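Local coordinates for response regulator receiver protein (Paraburkholderia phymatum, PDB 5TE9) that probably relays a two-component signal as a CheY-like receiver domain, switched by phosphorylation of an aspartate, at residues E57-E62 / Q90-D95; P71-L76 / R141-F146; I32-F37 / L46-D51. All coordinates share one frame; numbering follows the deposited sequence.

Contact 1. Residues E57-E62 / Q90-D95; sequences EFLRRE and QELKAD
The salt bridge between R60 and E91 joins two helices of the CheY-like receiver fold, near their C-terminal ends. NH2 of R60 lies 3.0 Å from OE1 of E91, and the N-H...O angle is 150°. The oxygen sits at the edge of the guanidinium, close to its plane. On the acceptor side the bond comes in on the anti side of the carboxylate, 16° out of the carboxylate plane. The arginine reaches across because its chain is extended from CG to NE. The two side chains then cross at about a right angle. E91 is also in a long, weak ion pair through OE2 with K83. D95 adds a second negative charge, with OD2 4.0 Å from NH1 of R60. OD2 stands off the plane of the group and takes no hydrogen bond from it; only the opposite charges attract. D95 OD1 is used elsewhere and accepts a hydrogen bond from the backbone N of D97. R61 leaves helical geometry with positive phi, in a Schellman motif, with R61 N bonded to F58 O and E62 N bonded to E57 O. The polar pairs lie on the outer, partly exposed side. Beneath them is a buried apolar layer, where L59 and L92 rest on I74 of the central sheet. Across the helix pair their side chains meet nearly at right angles, with CD1 of L59 3.5 Å from CD2 of L92.

Contact 2. Residues P71-L76 / R141-F146; sequences PGLIIL and RRISDF
F146 and L73 form the close part of this apolar contact. The ring of F146 meets strand 71-76 with its CE2-CZ rim. CE2 of the ring is 4.0 Å from CB of L73 and also 4.0 Å from CD1 of L73. With chi1 at 173°, L73 points its branch away from its own amide N, and CD1 arrives at the ring edge, near the ring plane. The carbonyl of G72 comes to the same edge, with G72 O 3.4 Å from CZ of F146. This is an edge approach of ring C-H to oxygen. I143 lies over one face of the ring. Its CG2 is 3.6 Å above the plane, displaced toward the rim. Toward L73, I143 adds just one methyl pair, with its CD1 4.1 Å from CD1 of L73. Beyond it the chain makes a type I turn from I143 to F146, closed by the bond from F146 N to I143 O. S144 and D145 form the exposed outer side of this turn, where K41 of the second subunit makes weak hydrogen bonds to I143 O and S144 O. F146 starts the strand that pairs antiparallel with a strand of the second subunit. The contact thus sets the exit of helix 133-142 against the central sheet. P102 touches both L73 and F146, I18 adds to the ring's surroundings, and V104 of strand 103-107 packs on I143.

Contact 3. Residues I32-F37 / L46-D51; sequences ITREAF and LHVAGD
L46 has its CG anti to the backbone N (chi1 172°), and this swings CD2 over the ring of F37. In F37 the first torsion sends the ring toward the strand, and the second turns one face to the leucine. CD2 of L46 stands 4.2 Å from the centroid of the F37 ring, 17° off the ring normal, a CH-pi contact. The methyl is offset toward the rim, nearest CD2 of F37. CB of L46 is close as well, 3.8 Å from CD2 of F37. The same leucine methyl, CD2, also meets CG2 of T33 at 3.9 Å and CG of R34 at 4.1 Å. CD2 of L46 thus meets T33, R34 and F37, with T33 and F37 one helical turn apart. T33 turns its methyl to the strand, while its OG1 is hydrogen bonded to V131 O. R34 runs extended toward V48. NH2 of R34 ends 3.9 Å from CG2 of V48, an oblique approach at the more exposed rim of the contact. F37 has a second aromatic neighbour in F136, whose ring it meets edge-to-face. I20 of strand 19-23 backs both F37 and L46. Helix 32-37 and strand 46-49 run antiparallel, with axes 10.2 Å apart at closest approach and at 174° to each other. The helix thus packs against the outermost strand it leads into, within the beta-alpha-beta unit of strand 19-23, helix 27-39 and strand 46-49, the first crossover of a CheY-like receiver domain.

From the N terminus, contact 3 closes first. It folds helix 27-39 back on strand 46-49 through a short connection. Helix 52-60 follows and opens contact 1, then strand 71-76 opens contact 2. Helix 85-94 closes contact 1 before the chain reaches the end of helix 133-142 and closes contact 2. Contacts 1 and 2 therefore cross, while contact 3 stands in series before both. Contacts 1 and 2 meet at strand 71-76, where L92 CD2 is 3.6 Å from I74 CD1. F58 and H47 join contacts 1 and 3. Contacts 2 and 3 reach the same sheet without touching, their centres about 15 Å apart. Together they tie helices on both faces to the parallel sheet.

Contact 1. Residues E57-E62 / Q90-D95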
loop_
_atom_site.group_PDB
_atom_site.type_symbol
_atom_site.label_atom_id
_atom_site.label_comp_id
_atom_site.label_asym_id
_atom_site.label_seq_id
_atom_site.Cartn_x
_atom_site.Cartn_y
_atom_site.Cartn_z
ATOM N N GLU A 57 9.284 17.116 -21.620
ATOM C CA GLU A 57 9.988 16.159 -22.468
ATOM C C GLU A 57 9.525 14.736 -22.177
ATOM O O GLU A 57 9.384 13.916 -23.092
ATOM C CB GLU A 57 11.493 16.287 -22.250
ATOM C CG GLU A 57 12.266 16.813 -23.435
ATOM C CD GLU A 57 13.689 17.206 -23.079
ATOM O OE1 GLU A 57 14.202 16.755 -22.030
ATOM O OE2 GLU A 57 14.296 17.977 -23.857
ATOM N N PHE A 58 9.286 14.434 -20.900
ATOM C CA PHE A 58 8.785 13.124 -20.501
ATOM C C PHE A 58 7.371 12.885 -21.016
ATOM O O PHE A 58 7.105 11.890 -21.696
ATOM C CB PHE A 58 8.812 13.020 -18.984
ATOM C CG PHE A 58 8.743 11.613 -18.474
ATOM C CD1 PHE A 58 9.894 10.848 -18.371
ATOM C CD2 PHE A 58 7.533 11.058 -18.107
ATOM C CE1 PHE A 58 9.832 9.548 -17.897
ATOM C CE2 PHE A 58 7.463 9.762 -17.630
ATOM C CZ PHE A 58 8.613 9.005 -17.528
ATOM N N LEU A 59 6.448 13.796 -20.700
ATOM C CA LEU A 59 5.060 13.627 -21.114
ATOM C C LEU A 59 4.946 13.489 -22.628
ATOM O O LEU A 59 4.331 12.541 -23.135
ATOM C CB LEU A 59 4.232 14.804 -20.602
ATOM C CG LEU A 59 4.272 14.814 -19.070
ATOM C CD1 LEU A 59 3.619 16.058 -18.522
ATOM C CD2 LEU A 59 3.613 13.546 -18.510
ATOM N N ARG A 60 5.553 14.417 -23.368
ATOM C CA ARG A 60 5.490 14.353 -24.818
ATOM C C ARG A 60 6.338 13.221 -25.381
ATOM O O ARG A 60 6.219 12.910 -26.572
ATOM C CB ARG A 60 5.921 15.702 -25.407
ATOM C CG ARG A 60 5.200 16.886 -24.781
ATOM C CD ARG A 60 5.650 18.202 -25.381
ATOM N NE ARG A 60 5.006 19.358 -24.756
ATOM C CZ ARG A 60 3.754 19.742 -24.993
ATOM N NH1 ARG A 60 2.996 19.055 -25.836
ATOM N NH2 ARG A 60 3.257 20.812 -24.383
ATOM N N ARG A 61 7.177 12.602 -24.552
ATOM C CA ARG A 61 8.020 11.479 -24.956
ATOM C C ARG A 61 8.917 11.880 -26.123
ATOM O O ARG A 61 8.926 11.253 -27.183
ATOM C CB ARG A 61 7.165 10.242 -25.265
ATOM C CG ARG A 61 6.229 9.902 -24.082
ATOM C CD ARG A 61 5.403 8.641 -24.257
ATOM N NE ARG A 61 4.308 8.815 -25.200
ATOM C CZ ARG A 61 3.362 7.909 -25.405
ATOM N NH1 ARG A 61 3.382 6.775 -24.722
ATOM N NH2 ARG A 61 2.396 8.134 -26.286
ATOM N N GLU A 62 9.671 12.956 -25.906
ATOM C CA GLU A 62 10.545 13.557 -26.901
ATOM C C GLU A 62 11.984 13.588 -26.399
ATOM O O GLU A 62 12.239 13.622 -25.192
ATOM C CB GLU A 62 10.109 14.990 -27.226
ATOM C CG GLU A 62 8.662 15.156 -27.656
ATOM C CD GLU A 62 8.265 16.626 -27.756
ATOM O OE1 GLU A 62 8.881 17.451 -27.042
ATOM O OE2 GLU A 62 7.344 16.953 -28.539
ATOM N N GLN A 90 -0.306 24.084 -16.962
ATOM C CA GLN A 90 -1.072 24.713 -18.033
ATOM C C GLN A 90 -0.902 23.961 -19.345
ATOM O O GLN A 90 -1.856 23.837 -20.127
ATOM C CB GLN A 90 -0.651 26.173 -18.207
ATOM C CG GLN A 90 -0.901 27.072 -17.010
ATOM C CD GLN A 90 -0.078 28.350 -17.088
ATOM O OE1 GLN A 90 1.063 28.332 -17.549
ATOM N NE2 GLN A 90 -0.659 29.464 -16.654
ATOM N N GLU A 91 0.310 23.467 -19.619
ATOM C CA GLU A 91 0.514 22.733 -20.862
ATOM C C GLU A 91 -0.146 21.368 -20.786
ATOM O O GLU A 91 -0.610 20.842 -21.805
ATOM C CB GLU A 91 2.011 22.618 -21.185
ATOM C CG GLU A 91 2.707 23.971 -21.395
ATOM C CD GLU A 91 4.153 23.861 -21.880
ATOM O OE1 GLU A 91 4.393 23.159 -22.888
ATOM O OE2 GLU A 91 5.047 24.487 -21.257
ATOM N N LEU A 92 -0.239 20.811 -19.578
ATOM C CA LEU A 92 -0.918 19.538 -19.368
ATOM C C LEU A 92 -2.392 19.641 -19.730
ATOM O O LEU A 92 -2.897 18.885 -20.565
ATOM C CB LEU A 92 -0.767 19.117 -17.910
ATOM C CG LEU A 92 0.463 18.339 -17.485
ATOM C CD1 LEU A 92 0.611 18.463 -15.985
ATOM C CD2 LEU A 92 0.263 16.901 -17.888
ATOM N N LYS A 93 -3.098 20.580 -19.104
ATOM C CA LYS A 93 -4.536 20.697 -19.310
ATOM C C LYS A 93 -4.906 21.214 -20.697
ATOM O O LYS A 93 -6.069 21.078 -21.099
ATOM C CB LYS A 93 -5.136 21.594 -18.232
ATOM C CG LYS A 93 -4.801 21.131 -16.827
ATOM C CD LYS A 93 -5.101 19.650 -16.640
ATOM C CE LYS A 93 -4.896 19.241 -15.206
ATOM N NZ LYS A 93 -5.028 17.778 -15.073
ATOM N N ALA A 94 -3.962 21.793 -21.438
ATOM C CA ALA A 94 -4.245 22.100 -22.832
ATOM C C ALA A 94 -4.346 20.822 -23.655
ATOM O O ALA A 94 -5.243 20.686 -24.495
ATOM C CB ALA A 94 -3.171 23.029 -23.403
ATOM N N ASP A 95 -3.453 19.877 -23.414
ATOM C CA ASP A 95 -3.337 18.702 -24.271
ATOM C C ASP A 95 -4.522 17.772 -24.049
ATOM O O ASP A 95 -4.736 17.321 -22.916
ATOM C CB ASP A 95 -2.020 17.977 -23.988
ATOM C CG ASP A 95 -1.594 17.052 -25.120
ATOM O OD1 ASP A 95 -2.469 16.451 -25.778
ATOM O OD2 ASP A 95 -0.373 16.922 -25.350
#

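Contact 2. Residues P71-L76 / R141-F146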
loop_
_atom_site.group_PDB
_atom_site.type_symbol
_atom_site.label_atom_id
_atom_site.label_comp_id
_atom_site.label_asym_id
_atom_site.label_seq_id
_atom_site.Cartn_x
_atom_site.Cartn_y
_atom_site.Cartn_z
ATOM N N PRO A 71 2.706 8.313 -17.649
ATOM C CA PRO A 71 2.416 8.178 -16.226
ATOM C C PRO A 71 0.918 8.086 -15.982
ATOM O O PRO A 71 0.104 8.564 -16.775
ATOM C CB PRO A 71 2.999 9.459 -15.616
ATOM C CG PRO A 71 2.872 10.449 -16.707
ATOM C CD PRO A 71 3.100 9.685 -18.006
ATOM N N GLY A 72 0.566 7.424 -14.875
ATOM C CA GLY A 72 -0.803 7.335 -14.416
ATOM C C GLY A 72 -1.017 8.286 -13.259
ATOM O O GLY A 72 -2.151 8.562 -12.855
ATOM N N LEU A 73 0.084 8.816 -12.735
ATOM C CA LEU A 73 0.031 9.838 -11.702
ATOM C C LEU A 73 1.220 10.770 -11.880
ATOM O O LEU A 73 2.352 10.307 -12.068
ATOM C CB LEU A 73 0.044 9.226 -10.295
ATOM C CG LEU A 73 0.161 10.273 -9.186
ATOM C CD1 LEU A 73 -1.091 11.219 -9.131
ATOM C CD2 LEU A 73 0.389 9.599 -7.837
ATOM N N ILE A 74 0.952 12.073 -11.834
ATOM C CA ILE A 74 1.968 13.114 -11.882
ATOM C C ILE A 74 1.945 13.841 -10.550
ATOM O O ILE A 74 0.886 14.308 -10.120
ATOM C CB ILE A 74 1.717 14.116 -13.031
ATOM C CG1 ILE A 74 1.711 13.412 -14.392
ATOM C CG2 ILE A 74 2.770 15.229 -12.994
ATOM C CD1 ILE A 74 1.236 14.292 -15.529
ATOM N N ILE A 75 3.106 13.960 -9.913
ATOM C CA ILE A 75 3.268 14.708 -8.669
ATOM C C ILE A 75 4.183 15.888 -8.966
ATOM O O ILE A 75 5.346 15.692 -9.340
ATOM C CB ILE A 75 3.854 13.827 -7.553
ATOM C CG1 ILE A 75 2.975 12.576 -7.321
ATOM C CG2 ILE A 75 4.064 14.627 -6.283
ATOM C CD1 ILE A 75 3.524 11.613 -6.286
ATOM N N LEU A 76 3.681 17.104 -8.752
ATOM C CA LEU A 76 4.223 18.305 -9.375
ATOM C C LEU A 76 4.504 19.365 -8.321
ATOM O O LEU A 76 3.583 19.872 -7.671
ATOM C CB LEU A 76 3.257 18.844 -10.443
ATOM C CG LEU A 76 3.642 20.142 -11.169
ATOM C CD1 LEU A 76 4.983 20.014 -11.874
ATOM C CD2 LEU A 76 2.576 20.528 -12.170
ATOM N N ARG A 141 -5.418 7.852 -1.032
ATOM C CA ARG A 141 -6.744 7.965 -0.441
ATOM C C ARG A 141 -7.560 9.058 -1.114
ATOM O O ARG A 141 -8.754 8.879 -1.371
ATOM C CB ARG A 141 -6.637 8.244 1.057
ATOM C CG ARG A 141 -6.196 7.069 1.885
ATOM C CD ARG A 141 -6.225 7.410 3.364
ATOM N NE ARG A 141 -7.578 7.595 3.874
ATOM C CZ ARG A 141 -8.088 8.768 4.218
ATOM N NH1 ARG A 141 -7.360 9.861 4.092
ATOM N NH2 ARG A 141 -9.326 8.852 4.691
ATOM N N ARG A 142 -6.930 10.198 -1.411
ATOM C CA ARG A 142 -7.636 11.368 -1.916
ATOM C C ARG A 142 -8.069 11.226 -3.368
ATOM O O ARG A 142 -8.819 12.077 -3.856
ATOM C CB ARG A 142 -6.756 12.613 -1.779
ATOM C CG ARG A 142 -6.211 12.854 -0.387
ATOM C CD ARG A 142 -6.754 14.105 0.213
ATOM N NE ARG A 142 -5.989 14.557 1.365
ATOM C CZ ARG A 142 -4.963 15.396 1.282
ATOM N NH1 ARG A 142 -4.582 15.848 0.101
ATOM N NH2 ARG A 142 -4.323 15.790 2.375
ATOM N N ILE A 143 -7.619 10.189 -4.067
ATOM C CA ILE A 143 -7.848 10.046 -5.495
ATOM C C ILE A 143 -8.737 8.837 -5.701
ATOM O O ILE A 143 -8.324 7.703 -5.424
ATOM C CB ILE A 143 -6.528 9.922 -6.268
ATOM C CG1 ILE A 143 -5.757 11.240 -6.163
ATOM C CG2 ILE A 143 -6.782 9.563 -7.720
ATOM C CD1 ILE A 143 -4.492 11.260 -6.930
ATOM N N SER A 144 -9.939 9.085 -6.225
ATOM C CA SER A 144 -11.020 8.104 -6.181
ATOM C C SER A 144 -10.622 6.784 -6.833
ATOM O O SER A 144 -10.854 5.710 -6.270
ATOM C CB SER A 144 -12.271 8.675 -6.853
ATOM O OG SER A 144 -12.398 10.058 -6.589
ATOM N N ASP A 145 -10.021 6.834 -8.016
ATOM C CA ASP A 145 -9.833 5.613 -8.787
ATOM C C ASP A 145 -8.564 4.849 -8.418
ATOM O O ASP A 145 -8.269 3.833 -9.057
ATOM C CB ASP A 145 -9.842 5.936 -10.291
ATOM C CG ASP A 145 -11.217 6.418 -10.793
ATOM O OD1 ASP A 145 -12.244 6.176 -10.116
ATOM O OD2 ASP A 145 -11.272 7.031 -11.883
ATOM N N PHE A 146 -7.814 5.289 -7.406
ATOM C CA PHE A 146 -6.576 4.631 -7.006
ATOM C C PHE A 146 -6.810 3.730 -5.799
ATOM O O PHE A 146 -7.524 4.103 -4.867
ATOM C CB PHE A 146 -5.490 5.646 -6.651
ATOM C CG PHE A 146 -4.872 6.324 -7.830
ATOM C CD1 PHE A 146 -5.195 5.941 -9.114
ATOM C CD2 PHE A 146 -3.954 7.340 -7.644
ATOM C CE1 PHE A 146 -4.622 6.573 -10.195
ATOM C CE2 PHE A 146 -3.372 7.979 -8.716
ATOM C CZ PHE A 146 -3.706 7.598 -9.999
#

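Contact 3. Residues I32-F37 / L46-D51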
loop_
_atom_site.group_PDB
_atom_site.type_symbol
_atom_site.label_atom_id
_atom_site.label_comp_id
_atom_site.label_asym_id
_atom_site.label_seq_id
_atom_site.Cartn_x
_atom_site.Cartn_y
_atom_site.Cartn_z
ATOM N N ILE A 32 13.720 11.386 -0.387
ATOM C CA ILE A 32 12.707 10.912 0.554
ATOM C C ILE A 32 11.676 10.029 -0.142
ATOM O O ILE A 32 11.280 8.977 0.378
ATOM C CB ILE A 32 12.047 12.113 1.254
ATOM C CG1 ILE A 32 13.043 12.755 2.220
ATOM C CG2 ILE A 32 10.746 11.701 1.945
ATOM C CD1 ILE A 32 12.702 14.174 2.580
ATOM N N THR A 33 11.241 10.427 -1.334
ATOM C CA THR A 33 10.248 9.638 -2.042
ATOM C C THR A 33 10.845 8.334 -2.560
ATOM O O THR A 33 10.206 7.280 -2.473
ATOM C CB THR A 33 9.649 10.467 -3.170
ATOM O OG1 THR A 33 9.102 11.682 -2.625
ATOM C CG2 THR A 33 8.561 9.693 -3.859
ATOM N N ARG A 34 12.075 8.379 -3.083
ATOM C CA ARG A 34 12.723 7.169 -3.589
ATOM C C ARG A 34 12.853 6.120 -2.499
ATOM O O ARG A 34 12.515 4.948 -2.700
ATOM C CB ARG A 34 14.102 7.508 -4.163
ATOM C CG ARG A 34 14.091 7.782 -5.657
ATOM C CD ARG A 34 15.433 8.298 -6.172
ATOM N NE ARG A 34 15.360 8.603 -7.599
ATOM C CZ ARG A 34 16.244 9.345 -8.259
ATOM N NH1 ARG A 34 17.284 9.871 -7.618
ATOM N NH2 ARG A 34 16.091 9.568 -9.559
ATOM N N GLU A 35 13.343 6.536 -1.331
ATOM C CA GLU A 35 13.528 5.611 -0.226
ATOM C C GLU A 35 12.199 5.119 0.318
ATOM O O GLU A 35 12.108 3.966 0.747
ATOM C CB GLU A 35 14.354 6.277 0.871
ATOM C CG GLU A 35 15.789 6.497 0.461
ATOM C CD GLU A 35 16.512 7.489 1.352
ATOM O OE1 GLU A 35 16.145 7.612 2.548
ATOM O OE2 GLU A 35 17.439 8.155 0.838
ATOM N N ALA A 36 11.164 5.969 0.310
ATOM C CA ALA A 36 9.836 5.540 0.746
ATOM C C ALA A 36 9.304 4.424 -0.145
ATOM O O ALA A 36 8.875 3.377 0.350
ATOM C CB ALA A 36 8.870 6.725 0.755
ATOM N N PHE A 37 9.329 4.640 -1.467
ATOM C CA PHE A 37 8.958 3.607 -2.435
ATOM C C PHE A 37 9.804 2.352 -2.266
ATOM O O PHE A 37 9.317 1.231 -2.459
ATOM C CB PHE A 37 9.127 4.136 -3.861
ATOM C CG PHE A 37 7.993 4.981 -4.330
ATOM C CD1 PHE A 37 7.429 5.941 -3.506
ATOM C CD2 PHE A 37 7.485 4.821 -5.607
ATOM C CE1 PHE A 37 6.382 6.711 -3.945
ATOM C CE2 PHE A 37 6.437 5.599 -6.042
ATOM C CZ PHE A 37 5.892 6.544 -5.207
ATOM N N LEU A 46 8.777 4.595 -10.373
ATOM C CA LEU A 46 8.870 6.010 -10.047
ATOM C C LEU A 46 9.842 6.690 -11.004
ATOM O O LEU A 46 11.021 6.319 -11.065
ATOM C CB LEU A 46 9.327 6.192 -8.603
ATOM C CG LEU A 46 9.650 7.637 -8.229
ATOM C CD1 LEU A 46 8.433 8.610 -8.390
ATOM C CD2 LEU A 46 10.146 7.611 -6.810
ATOM N N HIS A 47 9.352 7.677 -11.748
ATOM C CA HIS A 47 10.180 8.470 -12.648
ATOM C C HIS A 47 10.310 9.894 -12.127
ATOM O O HIS A 47 9.392 10.425 -11.499
ATOM C CB HIS A 47 9.587 8.500 -14.049
ATOM C CG HIS A 47 9.395 7.148 -14.655
ATOM N ND1 HIS A 47 10.253 6.627 -15.597
ATOM C CD2 HIS A 47 8.430 6.218 -14.471
ATOM C CE1 HIS A 47 9.825 5.438 -15.974
ATOM N NE2 HIS A 47 8.726 5.159 -15.298
ATOM N N VAL A 48 11.450 10.527 -12.406
ATOM C CA VAL A 48 11.767 11.823 -11.819
ATOM C C VAL A 48 12.204 12.776 -12.916
ATOM O O VAL A 48 13.016 12.410 -13.774
ATOM C CB VAL A 48 12.853 11.701 -10.737
ATOM C CG1 VAL A 48 13.202 13.057 -10.168
ATOM C CG2 VAL A 48 12.389 10.736 -9.624
ATOM N N ALA A 49 11.648 13.990 -12.898
ATOM C CA ALA A 49 12.122 15.103 -13.704
ATOM C C ALA A 49 12.447 16.248 -12.759
ATOM O O ALA A 49 11.660 16.546 -11.852
ATOM C CB ALA A 49 11.080 15.528 -14.741
ATOM N N GLY A 50 13.609 16.870 -12.953
ATOM C CA GLY A 50 14.093 17.895 -12.057
ATOM C C GLY A 50 13.746 19.318 -12.436
ATOM O O GLY A 50 14.113 20.247 -11.713
ATOM N N ASP A 51 13.056 19.524 -13.555
ATOM C CA ASP A 51 12.608 20.850 -13.958
ATOM C C ASP A 51 11.471 20.687 -14.956
ATOM O O ASP A 51 11.209 19.589 -15.459
ATOM C CB ASP A 51 13.756 21.695 -14.544
ATOM C CG ASP A 51 14.419 21.046 -15.738
ATOM O OD1 ASP A 51 13.763 20.897 -16.788
ATOM O OD2 ASP A 51 15.614 20.695 -15.635
#